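Local atomic coordinates of peptidase family U32 (Geobacillus thermoleovorans, PDB entry 4HE6), a protein that is of unknown function, being the C-terminal domain of a putative U32-family peptidase, a small all-beta module that probably accompanies the catalytic part of the enzyme. Residues N28-G33 with V71-K76. Sequence-based numbering, arbitrary orientation.
Sequences NHFRPG and VKFKVK. With ACT (acetate ion), chain C.
Phe30 and Val71 mark the nearest backbone approach, their CA atoms 10.7 Å apart, so residues 28-33, in the connection from strand 21-26 to strand 35-39, meet strand residues 71-74 through side chains alone. The Phe30 side chain bridges that gap. Its CG sits between the backbone N and the carbonyl carbon; the side chain leaves the loop toward the strand, and CE1 and CZ of the ring make the contact. Val71 comes at it from the opposite direction and sets its CG2 methyl 3.7 Å from Phe30 CZ. Phe73, two residues further along the strand, adds its own ring: its CE1 lies 3.7 Å from CE1 of Phe30. The two ring planes are inclined at 69°, with centroids 5.8 Å apart, an oblique aromatic pair. All three residues are buried; Ile53 packs against Phe30 and Val71, while Met85 touches both phenylalanines.

His29 turns to other company. With CG anti to the backbone N (chi1 -171°), its imidazole reaches an acetate ion, probably from the crystallisation liquor; His29 NE2 donates to acetate OXT over 2.9 Å, with the oxygen near the ring plane and an N-H...O angle of 157°. Arg65 NH2 binds the same ion. A leucine in place of His29 would probably leave the acetate held less firmly, with the Arg65 bond remaining but no ring N-H to meet OXT.

Near the centre of the chain, Phe30 and its partners join an inter-strand loop to strand 70-74 in the apolar interior, where side chains of strands 53-55, 70-74 and 84-87 converge on Phe30 in a small antiparallel beta domain, the C-terminal domain of the U32 family.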
loop_
_atom_site.group_PDB
_atom_site.type_symbol
_atom_site.label_atom_id
_atom_site.label_comp_id
_atom_site.label_asym_id
_atom_site.label_seq_id
_atom_site.Cartn_x
_atom_site.Cartn_y
_atom_site.Cartn_z
ATOM N N ASN A 28 6.172 6.915 -1.614
ATOM C CA ASN A 28 6.526 7.906 -0.570
ATOM C C ASN A 28 6.385 7.235 0.796
ATOM O O ASN A 28 5.674 6.242 0.930
ATOM C CB ASN A 28 5.672 9.161 -0.674
ATOM C CG ASN A 28 5.987 9.986 -1.884
ATOM O OD1 ASN A 28 7.015 10.688 -1.929
ATOM N ND2 ASN A 28 5.177 9.893 -2.908
ATOM N N HIS A 29 7.020 7.815 1.791
ATOM C CA HIS A 29 7.118 7.193 3.102
ATOM C C HIS A 29 5.747 6.852 3.704
ATOM O O HIS A 29 4.843 7.669 3.751
ATOM C CB HIS A 29 7.762 8.223 4.052
ATOM C CG HIS A 29 8.146 7.763 5.387
ATOM N ND1 HIS A 29 7.279 7.447 6.407
ATOM C CD2 HIS A 29 9.403 7.560 5.872
ATOM C CE1 HIS A 29 7.979 7.079 7.461
ATOM N NE2 HIS A 29 9.247 7.131 7.165
ATOM N N PHE A 30 5.652 5.652 4.276
ATOM C CA PHE A 30 4.542 5.304 5.108
ATOM C C PHE A 30 5.036 4.265 6.136
ATOM O O PHE A 30 6.088 3.641 5.951
ATOM C CB PHE A 30 3.338 4.764 4.325
ATOM C CG PHE A 30 3.577 3.540 3.483
ATOM C CD1 PHE A 30 3.350 2.277 4.032
ATOM C CD2 PHE A 30 3.989 3.628 2.194
ATOM C CE1 PHE A 30 3.490 1.149 3.243
ATOM C CE2 PHE A 30 4.151 2.519 1.393
ATOM C CZ PHE A 30 3.925 1.269 1.937
ATOM N N ARG A 31 4.285 4.134 7.236
ATOM C CA ARG A 31 4.783 3.279 8.332
ATOM C C ARG A 31 3.591 2.739 9.082
ATOM O O ARG A 31 2.456 3.231 8.993
ATOM C CB ARG A 31 5.670 4.087 9.241
ATOM C CG ARG A 31 4.952 5.117 10.081
ATOM C CD ARG A 31 5.894 5.912 10.983
ATOM N NE ARG A 31 5.102 6.903 11.716
ATOM C CZ ARG A 31 5.542 8.067 12.142
ATOM N NH1 ARG A 31 6.798 8.480 11.941
ATOM N NH2 ARG A 31 4.720 8.896 12.803
ATOM N N PRO A 32 3.851 1.709 9.892
ATOM C CA PRO A 32 2.762 1.169 10.751
ATOM C C PRO A 32 2.151 2.250 11.619
ATOM O O PRO A 32 2.846 3.105 12.179
ATOM C CB PRO A 32 3.447 0.028 11.526
ATOM C CG PRO A 32 4.549 -0.397 10.623
ATOM C CD PRO A 32 5.081 0.922 10.031
ATOM N N GLY A 33 0.829 2.192 11.729
ATOM C CA GLY A 33 0.051 3.172 12.428
ATOM C C GLY A 33 -0.500 4.261 11.564
ATOM O O GLY A 33 -1.426 4.973 11.985
ATOM N N VAL A 71 7.046 -3.766 -0.680
ATOM C CA VAL A 71 6.726 -4.149 0.686
ATOM C C VAL A 71 5.372 -4.924 0.664
ATOM O O VAL A 71 4.633 -4.893 -0.332
ATOM C CB VAL A 71 6.685 -2.967 1.649
ATOM C CG1 VAL A 71 8.026 -2.252 1.621
ATOM C CG2 VAL A 71 5.544 -2.027 1.336
ATOM N N LYS A 72 5.094 -5.583 1.765
ATOM C CA LYS A 72 3.883 -6.372 1.946
ATOM C C LYS A 72 3.232 -6.038 3.274
ATOM O O LYS A 72 3.911 -5.752 4.262
ATOM C CB LYS A 72 4.233 -7.844 1.879
ATOM C CG LYS A 72 4.788 -8.270 0.528
ATOM C CD LYS A 72 5.121 -9.738 0.447
ATOM C CE LYS A 72 5.397 -10.182 -0.990
ATOM N NZ LYS A 72 4.913 -11.588 -1.166
ATOM N N PHE A 73 1.911 -6.116 3.303
ATOM C CA PHE A 73 1.144 -5.923 4.502
ATOM C C PHE A 73 -0.291 -6.388 4.268
ATOM O O PHE A 73 -0.751 -6.482 3.113
ATOM C CB PHE A 73 1.171 -4.477 5.013
ATOM C CG PHE A 73 0.859 -3.412 4.026
ATOM C CD1 PHE A 73 1.819 -2.869 3.190
ATOM C CD2 PHE A 73 -0.463 -2.929 3.940
ATOM C CE1 PHE A 73 1.507 -1.879 2.299
ATOM C CE2 PHE A 73 -0.751 -1.935 3.044
ATOM C CZ PHE A 73 0.234 -1.391 2.232
ATOM N N LYS A 74 -0.985 -6.668 5.337
ATOM C CA LYS A 74 -2.383 -7.034 5.294
ATOM C C LYS A 74 -3.255 -5.847 4.922
ATOM O O LYS A 74 -3.050 -4.746 5.440
ATOM C CB LYS A 74 -2.832 -7.608 6.640
ATOM C CG LYS A 74 -4.159 -8.262 6.634
ATOM C CD LYS A 74 -4.052 -9.795 6.532
ATOM C CE LYS A 74 -4.953 -10.424 7.575
ATOM N NZ LYS A 74 -4.786 -9.748 8.917
ATOM N N VAL A 75 -4.259 -6.100 4.073
ATOM C CA VAL A 75 -5.245 -5.076 3.765
ATOM C C VAL A 75 -6.626 -5.574 4.088
ATOM O O VAL A 75 -6.937 -6.778 4.102
ATOM C CB VAL A 75 -5.117 -4.582 2.300
ATOM C CG1 VAL A 75 -3.726 -3.893 2.099
ATOM C CG2 VAL A 75 -5.340 -5.698 1.297
ATOM N N LYS A 76 -7.533 -4.614 4.297
ATOM C CA LYS A 76 -8.848 -4.894 4.826
ATOM C C LYS A 76 -9.930 -5.251 3.829
ATOM O O LYS A 76 -10.985 -5.769 4.218
ATOM C CB LYS A 76 -9.289 -3.653 5.670
ATOM C CG LYS A 76 -8.545 -3.597 6.978
ATOM C CD LYS A 76 -8.677 -4.786 7.878
ATOM C CE LYS A 76 -10.083 -5.219 8.229
ATOM N NZ LYS A 76 -10.211 -6.473 9.039
HETATM C C ACT C . 12.119 8.046 8.869
HETATM O O ACT C . 12.952 7.883 7.966
HETATM O OXT ACT C . 11.312 7.152 9.209
HETATM C CH3 ACT C . 12.057 9.372 9.575
#